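Local coordinates for fatty acid-binding protein homolog (Ascaris suum, PDB 6I8X), which binds fatty acids inside a beta-barrel and may sequester toxic fatty acids and their peroxidation products or maintain the impermeable lipid layer of the eggshell, at residues T16-R21 / G46-F51; F25-K30 / K138-S143; S56-R61 / H75-L80. All coordinates share one frame; numbering follows the deposited sequence.

Contact 1: residues T16-R21 / G46-F51; sequences TFKLER and GVTKKF. With VCA (vaccenic acid), chain C; EDO (1,2-ethanediol), chain G.
Phe17 and Lys49 face each other as an antiparallel hydrogen-bonded pair, the tight part of the contact. Phe17 N donates to Lys49 O at 2.8 Å, Lys49 N returns a nearly straight bond to Phe17 O (170°), and Leu19 N to Val47 O follows. Thr16 CA and Thr48 CA add CA-H...O contacts to Lys49 O and Phe17 O. Strands 15-23 and 47-53 are neighbours in the up-and-down barrel of fatty-acid-binding proteins, and the face bearing Phe17, Val47 and Lys49 looks into the ligand cavity. There Leu19 CB rests on Val47 CB at 4.0 Å, while Val47 CG1 approaches carboxylate atom O1 of vaccenic acid. Lys49 runs extended until its last torsion bends (chi4 -81°), which brings NZ to O2 of the acid at 3.1 Å; Asn66 and Tyr124 also bind NZ. The face with Thr16, Thr48 and Lys50 is the solvent side, partly exposed. Thr16 CG2 meets Thr48 CG2 at 3.7 Å, Lys50 lies alongside Thr16, and Thr48 OG1 has a weak 3.3 Å bond to O1 of an ethanediol, probably from the crystallisation liquor. A water accepts from Val47 N and donates to Leu19 O at 2.7 Å.

Contact 2: residues F25-K30 / K138-S143; sequences FDEYLK and KGVSTS
Thr142 lays its methyl over one face of the Tyr28 ring, CG2 standing 4.0 Å from the ring centroid and 30° off the normal, a CH-pi contact. The methyl sits toward the CB end of the ring, 3.5 Å from Tyr28 CG, and the two side chains cross at about a right angle. Val140 O approaches the same ring at its edge, near Tyr28 CD1 at 3.8 Å. Beyond this pair the ring reaches Met135 and Trp137, and its hydroxyl is hydrogen-bonded to Glu120. Helix 25-31 is the first of the two short helices that form the helical cap of the fatty-acid-binding protein fold, and here it lies against the start of the last barrel strand, 140-148; segments 25-30 and 140-143 run at 135° to each other. The hydroxyl of Thr142 swings to the helix start because OG1 stands opposite the backbone N (chi1 -174°), 3.3 Å from Phe25 CA; its hydrogen bond is with Glu23 O, just ahead of the helix. One turn further along, Val140 CG1 fits against the helix backbone, 3.5 Å from Tyr28 N, and also meets Glu27. Phe25 packs on Met135 and makes a cation-pi contact with Arg144.

Contact 3: residues S56-R61 / H75-L80; sequences SGKPDR and HKDWAL
Arg61 lays its side chain along Asp77, Trp78 and Ala79. Its CB lies 3.7 Å from Trp78 O, with Asp77 OD1 at a similar distance, and CG stays near the same Trp78 carbonyl. The chain bends at chi2 (-140°) and carries CD to within 3.4 Å of Asp77 O, with NE also near that oxygen. At the tip, NH1 donates to Asp77 O at 3.0 Å; the bond is moderately bent (154°), and the oxygen lies 16° out of the guanidinium plane. Ala79 CB sits by CZ over one face of the guanidinium, offset toward its rim and 3.7 Å from NH1. NH2 turns to a salt bridge with Glu82. Arg61 CA makes a CA-H...O contact with Trp78 O. Arg61 is also the last residue of a type II beta turn that begins at Lys58, in the connection between strands 47-53 and 62-68. Across from it the chain turns a corner at Asp77, where Asp77 and Trp78 together face Tyr62 as a G1 beta bulge. At this corner the Asp77 carboxylate reaches Ser56 and Lys58. Ser56 OG donates to Asp77 OD1 at 2.6 Å, OD1 accepting through its syn lone pair, on the side of OD2, and a water donating to OD2 makes a weak link to Ser56 N. Lys58 CD passes Asp77 OD1 at 3.4 Å, while its NZ remains 4.4 Å from that oxygen, beyond a salt bridge. A second water joins Asp60 O to Leu80 N. The loop is thus held to the corner through both parts of Asp77, its backbone oxygen by Arg61 and its carboxylate by Ser56, and the positive charge of Lys58 nearby should favour the ionised carboxylate.

Overall arrangement
From the N terminus the chain enters contact 1 on strand 15-23, then passes through helix 25-31, whose contact 2 stays open until strand 140-148. Helix 36-43 follows, and strand 47-53 closes contact 1 around the two helices. Contacts 1 and 2 therefore cross in sequence, and both reach the same sheet, where strands 15-23 and 140-148 are neighbours. Contact 3 opens after contact 1 has closed, spans strand 62-68 and the start of 72-78, and is nested within the loop that contact 2 closes. Contacts 2 and 3 lie on opposite sides of the chain's centre. Contact 1 joins the strands flanking the helical pair, contact 2 helix to barrel, contact 3 loop to strand end.

Contact 1: residues T16-R21 / G46-F51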
loop_
_atom_site.group_PDB
_atom_site.type_symbol
_atom_site.label_atom_id
_atom_site.label_comp_id
_atom_site.label_asym_id
_atom_site.label_seq_id
_atom_site.Cartn_x
_atom_site.Cartn_y
_atom_site.Cartn_z
ATOM N N THR A 16 -2.312 6.784 -10.923
ATOM C CA THR A 16 -2.128 7.750 -9.837
ATOM C C THR A 16 -3.439 7.889 -9.068
ATOM O O THR A 16 -4.490 8.117 -9.664
ATOM C CB THR A 16 -1.668 9.108 -10.396
ATOM O OG1 THR A 16 -0.467 8.902 -11.137
ATOM C CG2 THR A 16 -1.418 10.143 -9.283
ATOM N N PHE A 17 -3.348 7.823 -7.747
ATOM C CA PHE A 17 -4.507 7.901 -6.863
ATOM C C PHE A 17 -4.209 8.857 -5.713
ATOM O O PHE A 17 -3.229 8.694 -4.993
ATOM C CB PHE A 17 -4.868 6.485 -6.350
ATOM C CG PHE A 17 -5.174 5.452 -7.420
ATOM C CD1 PHE A 17 -6.481 5.245 -7.856
ATOM C CD2 PHE A 17 -4.169 4.629 -7.929
ATOM C CE1 PHE A 17 -6.777 4.231 -8.773
ATOM C CE2 PHE A 17 -4.465 3.638 -8.874
ATOM C CZ PHE A 17 -5.763 3.455 -9.292
ATOM N N LYS A 18 -5.040 9.866 -5.563
ATOM C CA LYS A 18 -4.860 10.881 -4.521
ATOM C C LYS A 18 -5.820 10.670 -3.336
ATOM O O LYS A 18 -7.033 10.650 -3.527
ATOM C CB LYS A 18 -5.010 12.309 -5.130
ATOM C CG LYS A 18 -4.818 13.443 -4.118
ATOM C CD LYS A 18 -5.207 14.817 -4.676
ATOM C CE LYS A 18 -6.693 15.149 -4.549
ATOM N NZ LYS A 18 -7.136 15.365 -3.129
ATOM N N LEU A 19 -5.268 10.601 -2.107
ATOM C CA LEU A 19 -6.055 10.505 -0.866
ATOM C C LEU A 19 -7.022 11.707 -0.737
ATOM O O LEU A 19 -6.596 12.871 -0.719
ATOM C CB LEU A 19 -5.130 10.407 0.361
ATOM C CG LEU A 19 -5.837 10.452 1.744
ATOM C CD1 LEU A 19 -6.667 9.156 2.011
ATOM C CD2 LEU A 19 -4.844 10.704 2.836
ATOM N N GLU A 20 -8.326 11.388 -0.630
ATOM C CA GLU A 20 -9.427 12.341 -0.555
ATOM C C GLU A 20 -10.130 12.346 0.812
ATOM O O GLU A 20 -10.495 13.401 1.303
ATOM C CB GLU A 20 -10.443 12.002 -1.660
ATOM C CG GLU A 20 -10.677 13.159 -2.619
ATOM C CD GLU A 20 -11.876 13.077 -3.540
ATOM O OE1 GLU A 20 -12.886 12.427 -3.180
ATOM O OE2 GLU A 20 -11.823 13.730 -4.608
ATOM N N ARG A 21 -10.366 11.168 1.392
ATOM C CA ARG A 21 -11.075 10.976 2.658
ATOM C C ARG A 21 -10.847 9.574 3.191
ATOM O O ARG A 21 -10.393 8.709 2.474
ATOM C CB ARG A 21 -12.605 11.245 2.501
ATOM C CG ARG A 21 -13.338 10.296 1.564
ATOM C CD ARG A 21 -14.836 10.526 1.600
ATOM N NE ARG A 21 -15.567 9.540 0.791
ATOM C CZ ARG A 21 -16.133 8.431 1.268
ATOM N NH1 ARG A 21 -16.060 8.142 2.564
ATOM N NH2 ARG A 21 -16.775 7.603 0.453
ATOM N N GLY A 46 -1.146 14.651 3.201
ATOM C CA GLY A 46 -1.493 14.393 1.807
ATOM C C GLY A 46 -0.762 13.152 1.338
ATOM O O GLY A 46 0.414 12.958 1.678
ATOM N N VAL A 47 -1.474 12.265 0.623
ATOM C CA VAL A 47 -0.916 11.013 0.089
ATOM C C VAL A 47 -1.332 10.836 -1.385
ATOM O O VAL A 47 -2.495 11.026 -1.761
ATOM C CB VAL A 47 -1.268 9.740 0.944
ATOM C CG1 VAL A 47 -0.652 8.467 0.361
ATOM C CG2 VAL A 47 -0.870 9.898 2.418
ATOM N N THR A 48 -0.354 10.509 -2.208
ATOM C CA THR A 48 -0.529 10.195 -3.607
ATOM C C THR A 48 0.137 8.837 -3.830
ATOM O O THR A 48 1.330 8.677 -3.554
ATOM C CB THR A 48 0.063 11.283 -4.525
ATOM O OG1 THR A 48 -0.717 12.470 -4.402
ATOM C CG2 THR A 48 0.052 10.838 -5.976
ATOM N N LYS A 49 -0.636 7.877 -4.326
ATOM C CA LYS A 49 -0.138 6.539 -4.621
ATOM C C LYS A 49 0.009 6.382 -6.112
ATOM O O LYS A 49 -0.813 6.868 -6.863
ATOM C CB LYS A 49 -1.068 5.455 -4.038
ATOM C CG LYS A 49 -0.922 5.316 -2.528
ATOM C CD LYS A 49 -1.786 4.186 -1.977
ATOM C CE LYS A 49 -1.756 4.144 -0.474
ATOM N NZ LYS A 49 -0.562 3.481 0.050
ATOM N N LYS A 50 1.089 5.757 -6.546
ATOM C CA LYS A 50 1.342 5.537 -7.971
ATOM C C LYS A 50 1.705 4.110 -8.168
ATOM O O LYS A 50 2.540 3.595 -7.445
ATOM C CB LYS A 50 2.448 6.450 -8.524
ATOM C CG LYS A 50 2.090 7.913 -8.548
ATOM C CD LYS A 50 3.204 8.745 -9.233
ATOM C CE LYS A 50 2.804 10.180 -9.393
ATOM N NZ LYS A 50 3.955 11.041 -9.788
ATOM N N PHE A 51 1.033 3.457 -9.099
ATOM C CA PHE A 51 1.288 2.073 -9.501
ATOM C C PHE A 51 1.495 2.102 -11.007
ATOM O O PHE A 51 0.686 2.678 -11.736
ATOM C CB PHE A 51 0.082 1.174 -9.180
ATOM C CG PHE A 51 -0.153 0.887 -7.716
ATOM C CD1 PHE A 51 -0.934 1.744 -6.938
ATOM C CD2 PHE A 51 0.352 -0.269 -7.126
ATOM C CE1 PHE A 51 -1.191 1.457 -5.587
ATOM C CE2 PHE A 51 0.102 -0.552 -5.770
ATOM C CZ PHE A 51 -0.688 0.299 -5.018
HETATM O O2 VCA C . -0.022 4.069 3.051
HETATM C C1 VCA C . -0.533 5.215 3.442
HETATM O O1 VCA C . -1.278 5.872 2.756
HETATM C C2 VCA C . -0.122 5.637 4.825
HETATM C C3 VCA C . 0.118 7.133 5.005
HETATM C C4 VCA C . 0.877 7.448 6.283
HETATM C C5 VCA C . 1.026 8.922 6.602
HETATM C C6 VCA C . 2.259 9.560 5.997
HETATM C C7 VCA C . 2.279 11.067 6.163
HETATM C C8 VCA C . 2.750 11.612 7.502
HETATM C C9 VCA C . 4.256 11.713 7.643
HETATM C C10 VCA C . 4.694 12.142 9.048
HETATM C C11 VCA C . 6.034 11.602 9.450
HETATM C C12 VCA C . 6.309 10.340 9.727
HETATM C C13 VCA C . 5.341 9.192 9.683
HETATM C C14 VCA C . 5.888 7.903 10.294
HETATM C C15 VCA C . 4.864 6.782 10.403
HETATM C C16 VCA C . 4.231 6.341 9.089
HETATM C C17 VCA C . 3.280 5.168 9.240
HETATM C C18 VCA C . 2.922 4.518 7.931
HETATM C C1 EDO G . 1.340 14.719 -6.306
HETATM O O1 EDO G . 1.623 14.778 -4.915
HETATM C C2 EDO G . 0.047 15.471 -6.699
HETATM O O2 EDO G . -1.015 14.560 -7.014
HETATM O O HOH W 1 -4.060 13.848 -0.492
#

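Contact 2: residues F25-K30 / K138-S143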
loop_
_atom_site.group_PDB
_atom_site.type_symbol
_atom_site.label_atom_id
_atom_site.label_comp_id
_atom_site.label_asym_id
_atom_site.label_seq_id
_atom_site.Cartn_x
_atom_site.Cartn_y
_atom_site.Cartn_z
ATOM N N PHE A 25 -9.970 6.300 10.660
ATOM C CA PHE A 25 -8.495 6.202 10.649
ATOM C C PHE A 25 -7.874 6.490 12.022
ATOM O O PHE A 25 -6.905 5.840 12.390
ATOM C CB PHE A 25 -7.852 7.057 9.529
ATOM C CG PHE A 25 -6.396 6.761 9.221
ATOM C CD1 PHE A 25 -5.934 5.446 9.132
ATOM C CD2 PHE A 25 -5.500 7.794 8.942
ATOM C CE1 PHE A 25 -4.592 5.175 8.833
ATOM C CE2 PHE A 25 -4.161 7.522 8.629
ATOM C CZ PHE A 25 -3.721 6.217 8.565
ATOM N N ASP A 26 -8.466 7.401 12.796
ATOM C CA ASP A 26 -7.981 7.759 14.135
ATOM C C ASP A 26 -8.001 6.588 15.134
ATOM O O ASP A 26 -7.002 6.360 15.811
ATOM C CB ASP A 26 -8.747 8.947 14.720
ATOM C CG ASP A 26 -8.137 9.418 16.017
ATOM O OD1 ASP A 26 -7.183 10.199 15.956
ATOM O OD2 ASP A 26 -8.589 8.946 17.105
ATOM N N GLU A 27 -9.126 5.884 15.257
ATOM C CA GLU A 27 -9.202 4.755 16.187
ATOM C C GLU A 27 -8.249 3.632 15.773
ATOM O O GLU A 27 -7.684 2.960 16.640
ATOM C CB GLU A 27 -10.654 4.258 16.375
ATOM C CG GLU A 27 -10.917 3.570 17.719
ATOM C CD GLU A 27 -10.551 4.289 19.014
ATOM O OE1 GLU A 27 -10.569 5.542 19.047
ATOM O OE2 GLU A 27 -10.262 3.585 20.010
ATOM N N TYR A 28 -8.049 3.456 14.451
ATOM C CA TYR A 28 -7.119 2.475 13.902
ATOM C C TYR A 28 -5.700 2.809 14.330
ATOM O O TYR A 28 -4.984 1.912 14.741
ATOM C CB TYR A 28 -7.200 2.403 12.356
ATOM C CG TYR A 28 -6.016 1.668 11.755
ATOM C CD1 TYR A 28 -5.980 0.273 11.716
ATOM C CD2 TYR A 28 -4.889 2.360 11.322
ATOM C CE1 TYR A 28 -4.882 -0.407 11.187
ATOM C CE2 TYR A 28 -3.768 1.688 10.833
ATOM C CZ TYR A 28 -3.781 0.306 10.744
ATOM O OH TYR A 28 -2.696 -0.346 10.225
ATOM N N LEU A 29 -5.283 4.085 14.178
ATOM C CA LEU A 29 -3.946 4.560 14.554
ATOM C C LEU A 29 -3.722 4.428 16.051
ATOM O O LEU A 29 -2.617 4.116 16.483
ATOM C CB LEU A 29 -3.684 6.003 14.070
ATOM C CG LEU A 29 -3.595 6.210 12.549
ATOM C CD1 LEU A 29 -3.549 7.687 12.222
ATOM C CD2 LEU A 29 -2.371 5.475 11.931
ATOM N N LYS A 30 -4.791 4.600 16.825
ATOM C CA LYS A 30 -4.807 4.432 18.275
ATOM C C LYS A 30 -4.578 2.949 18.639
ATOM O O LYS A 30 -3.737 2.663 19.492
ATOM C CB LYS A 30 -6.133 4.937 18.851
ATOM C CG LYS A 30 -5.933 5.739 20.102
ATOM C CD LYS A 30 -7.202 6.431 20.533
ATOM C CE LYS A 30 -7.126 6.669 22.001
ATOM N NZ LYS A 30 -8.338 7.345 22.514
ATOM N N LYS A 138 -6.296 -5.258 15.818
ATOM C CA LYS A 138 -6.972 -5.571 17.096
ATOM C C LYS A 138 -8.516 -5.377 17.029
ATOM O O LYS A 138 -9.117 -4.859 17.977
ATOM C CB LYS A 138 -6.375 -4.736 18.249
ATOM C CG LYS A 138 -4.899 -4.967 18.524
ATOM C CD LYS A 138 -4.393 -3.958 19.549
ATOM C CE LYS A 138 -3.018 -4.294 20.074
ATOM N NZ LYS A 138 -2.573 -3.315 21.106
ATOM N N GLY A 139 -9.124 -5.759 15.905
ATOM C CA GLY A 139 -10.561 -5.615 15.676
ATOM C C GLY A 139 -11.006 -4.241 15.187
ATOM O O GLY A 139 -12.197 -4.046 14.908
ATOM N N VAL A 140 -10.067 -3.270 15.082
ATOM C CA VAL A 140 -10.392 -1.910 14.634
ATOM C C VAL A 140 -10.101 -1.752 13.122
ATOM O O VAL A 140 -8.948 -1.856 12.720
ATOM C CB VAL A 140 -9.717 -0.805 15.515
ATOM C CG1 VAL A 140 -10.002 0.584 14.961
ATOM C CG2 VAL A 140 -10.170 -0.906 16.981
ATOM N N SER A 141 -11.156 -1.526 12.303
ATOM C CA SER A 141 -11.071 -1.391 10.837
ATOM C C SER A 141 -11.147 0.056 10.360
ATOM O O SER A 141 -11.784 0.891 10.999
ATOM C CB SER A 141 -12.172 -2.202 10.152
ATOM O OG SER A 141 -11.907 -3.587 10.269
ATOM N N THR A 142 -10.519 0.329 9.205
ATOM C CA THR A 142 -10.467 1.639 8.552
ATOM C C THR A 142 -10.423 1.484 7.019
ATOM O O THR A 142 -9.901 0.492 6.523
ATOM C CB THR A 142 -9.306 2.505 9.111
ATOM O OG1 THR A 142 -9.402 3.810 8.544
ATOM C CG2 THR A 142 -7.905 1.924 8.808
ATOM N N SER A 143 -11.003 2.452 6.295
ATOM C CA SER A 143 -11.011 2.528 4.827
ATOM C C SER A 143 -10.519 3.921 4.453
ATOM O O SER A 143 -10.948 4.891 5.061
ATOM C CB SER A 143 -12.420 2.321 4.273
ATOM O OG SER A 143 -12.736 0.950 4.377
#

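Contact 3: residues S56-R61 / H75-L80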
loop_
_atom_site.group_PDB
_atom_site.type_symbol
_atom_site.label_atom_id
_atom_site.label_comp_id
_atom_site.label_asym_id
_atom_site.label_seq_id
_atom_site.Cartn_x
_atom_site.Cartn_y
_atom_site.Cartn_z
ATOM N N SER A 56 11.778 -0.267 -16.048
ATOM C CA SER A 56 12.839 -1.103 -16.618
ATOM C C SER A 56 12.353 -1.950 -17.830
ATOM O O SER A 56 13.180 -2.511 -18.559
ATOM C CB SER A 56 13.410 -2.012 -15.538
ATOM O OG SER A 56 12.442 -2.996 -15.222
ATOM N N GLY A 57 11.034 -2.056 -18.008
ATOM C CA GLY A 57 10.430 -2.783 -19.120
ATOM C C GLY A 57 10.265 -4.274 -18.920
ATOM O O GLY A 57 9.807 -4.968 -19.836
ATOM N N LYS A 58 10.622 -4.783 -17.724
ATOM C CA LYS A 58 10.489 -6.214 -17.406
ATOM C C LYS A 58 8.992 -6.587 -17.291
ATOM O O LYS A 58 8.280 -5.969 -16.494
ATOM C CB LYS A 58 11.251 -6.576 -16.112
ATOM C CG LYS A 58 12.746 -6.246 -16.153
ATOM C CD LYS A 58 13.402 -6.425 -14.800
ATOM C CE LYS A 58 14.897 -6.220 -14.866
ATOM N NZ LYS A 58 15.541 -6.408 -13.540
ATOM N N PRO A 59 8.482 -7.531 -18.127
ATOM C CA PRO A 59 7.053 -7.907 -18.033
ATOM C C PRO A 59 6.662 -8.490 -16.666
ATOM O O PRO A 59 7.465 -9.199 -16.049
ATOM C CB PRO A 59 6.883 -8.946 -19.153
ATOM C CG PRO A 59 8.253 -9.492 -19.368
ATOM C CD PRO A 59 9.188 -8.352 -19.138
ATOM N N ASP A 60 5.419 -8.177 -16.201
ATOM C CA ASP A 60 4.841 -8.594 -14.903
ATOM C C ASP A 60 5.672 -8.104 -13.688
ATOM O O ASP A 60 5.564 -8.642 -12.582
ATOM C CB ASP A 60 4.546 -10.106 -14.838
ATOM C CG ASP A 60 3.263 -10.511 -15.550
ATOM O OD1 ASP A 60 2.501 -9.608 -15.964
ATOM O OD2 ASP A 60 3.003 -11.739 -15.662
ATOM N N ARG A 61 6.470 -7.055 -13.914
ATOM C CA ARG A 61 7.191 -6.338 -12.873
ATOM C C ARG A 61 6.618 -4.932 -12.787
ATOM O O ARG A 61 6.202 -4.356 -13.810
ATOM C CB ARG A 61 8.712 -6.379 -13.033
ATOM C CG ARG A 61 9.198 -7.786 -12.784
ATOM C CD ARG A 61 10.479 -7.855 -12.013
ATOM N NE ARG A 61 10.804 -9.248 -11.728
ATOM C CZ ARG A 61 10.906 -9.764 -10.511
ATOM N NH1 ARG A 61 10.763 -8.992 -9.440
ATOM N NH2 ARG A 61 11.214 -11.044 -10.353
ATOM N N HIS A 75 9.276 1.775 -4.469
ATOM C CA HIS A 75 9.504 0.332 -4.626
ATOM C C HIS A 75 9.555 -0.008 -6.117
ATOM O O HIS A 75 8.540 0.071 -6.802
ATOM C CB HIS A 75 8.419 -0.457 -3.871
ATOM C CG HIS A 75 8.242 0.006 -2.452
ATOM N ND1 HIS A 75 9.334 0.279 -1.631
ATOM C CD2 HIS A 75 7.102 0.226 -1.750
ATOM C CE1 HIS A 75 8.821 0.667 -0.475
ATOM N NE2 HIS A 75 7.486 0.614 -0.486
ATOM N N LYS A 76 10.760 -0.329 -6.619
ATOM C CA LYS A 76 11.014 -0.596 -8.039
ATOM C C LYS A 76 11.244 -2.046 -8.391
ATOM O O LYS A 76 11.970 -2.752 -7.691
ATOM C CB LYS A 76 12.204 0.240 -8.549
ATOM C CG LYS A 76 12.150 1.740 -8.205
ATOM C CD LYS A 76 11.158 2.519 -9.072
ATOM C CE LYS A 76 11.442 4.004 -9.062
ATOM N NZ LYS A 76 12.751 4.330 -9.706
ATOM N N ASP A 77 10.662 -2.461 -9.531
ATOM C CA ASP A 77 10.779 -3.778 -10.151
ATOM C C ASP A 77 10.300 -4.939 -9.298
ATOM O O ASP A 77 10.957 -5.982 -9.268
ATOM C CB ASP A 77 12.225 -4.032 -10.637
ATOM C CG ASP A 77 12.431 -3.554 -12.039
ATOM O OD1 ASP A 77 11.785 -4.111 -12.948
ATOM O OD2 ASP A 77 13.192 -2.591 -12.225
ATOM N N TRP A 78 9.154 -4.788 -8.644
ATOM C CA TRP A 78 8.622 -5.892 -7.853
ATOM C C TRP A 78 7.629 -6.774 -8.657
ATOM O O TRP A 78 7.085 -6.340 -9.672
ATOM C CB TRP A 78 8.036 -5.424 -6.517
ATOM C CG TRP A 78 6.976 -4.369 -6.652
ATOM C CD1 TRP A 78 7.144 -3.023 -6.513
ATOM C CD2 TRP A 78 5.576 -4.575 -6.912
ATOM N NE1 TRP A 78 5.946 -2.379 -6.677
ATOM C CE2 TRP A 78 4.971 -3.302 -6.961
ATOM C CE3 TRP A 78 4.777 -5.717 -7.131
ATOM C CZ2 TRP A 78 3.607 -3.127 -7.237
ATOM C CZ3 TRP A 78 3.437 -5.547 -7.446
ATOM C CH2 TRP A 78 2.856 -4.264 -7.476
ATOM N N ALA A 79 7.433 -8.010 -8.212
ATOM C CA ALA A 79 6.506 -8.932 -8.838
ATOM C C ALA A 79 5.468 -9.358 -7.803
ATOM O O ALA A 79 5.768 -9.389 -6.602
ATOM C CB ALA A 79 7.262 -10.157 -9.358
ATOM N N LEU A 80 4.249 -9.682 -8.254
ATOM C CA LEU A 80 3.194 -10.180 -7.361
ATOM C C LEU A 80 3.594 -11.571 -6.792
ATOM O O LEU A 80 4.074 -12.444 -7.534
ATOM C CB LEU A 80 1.830 -10.210 -8.084
ATOM C CG LEU A 80 1.223 -8.818 -8.433
ATOM C CD1 LEU A 80 0.074 -8.942 -9.430
ATOM C CD2 LEU A 80 0.739 -8.077 -7.191
HETATM O O HOH W 2 11.503 -0.373 -12.737
HETATM O O HOH W 3 3.778 -10.129 -11.230
#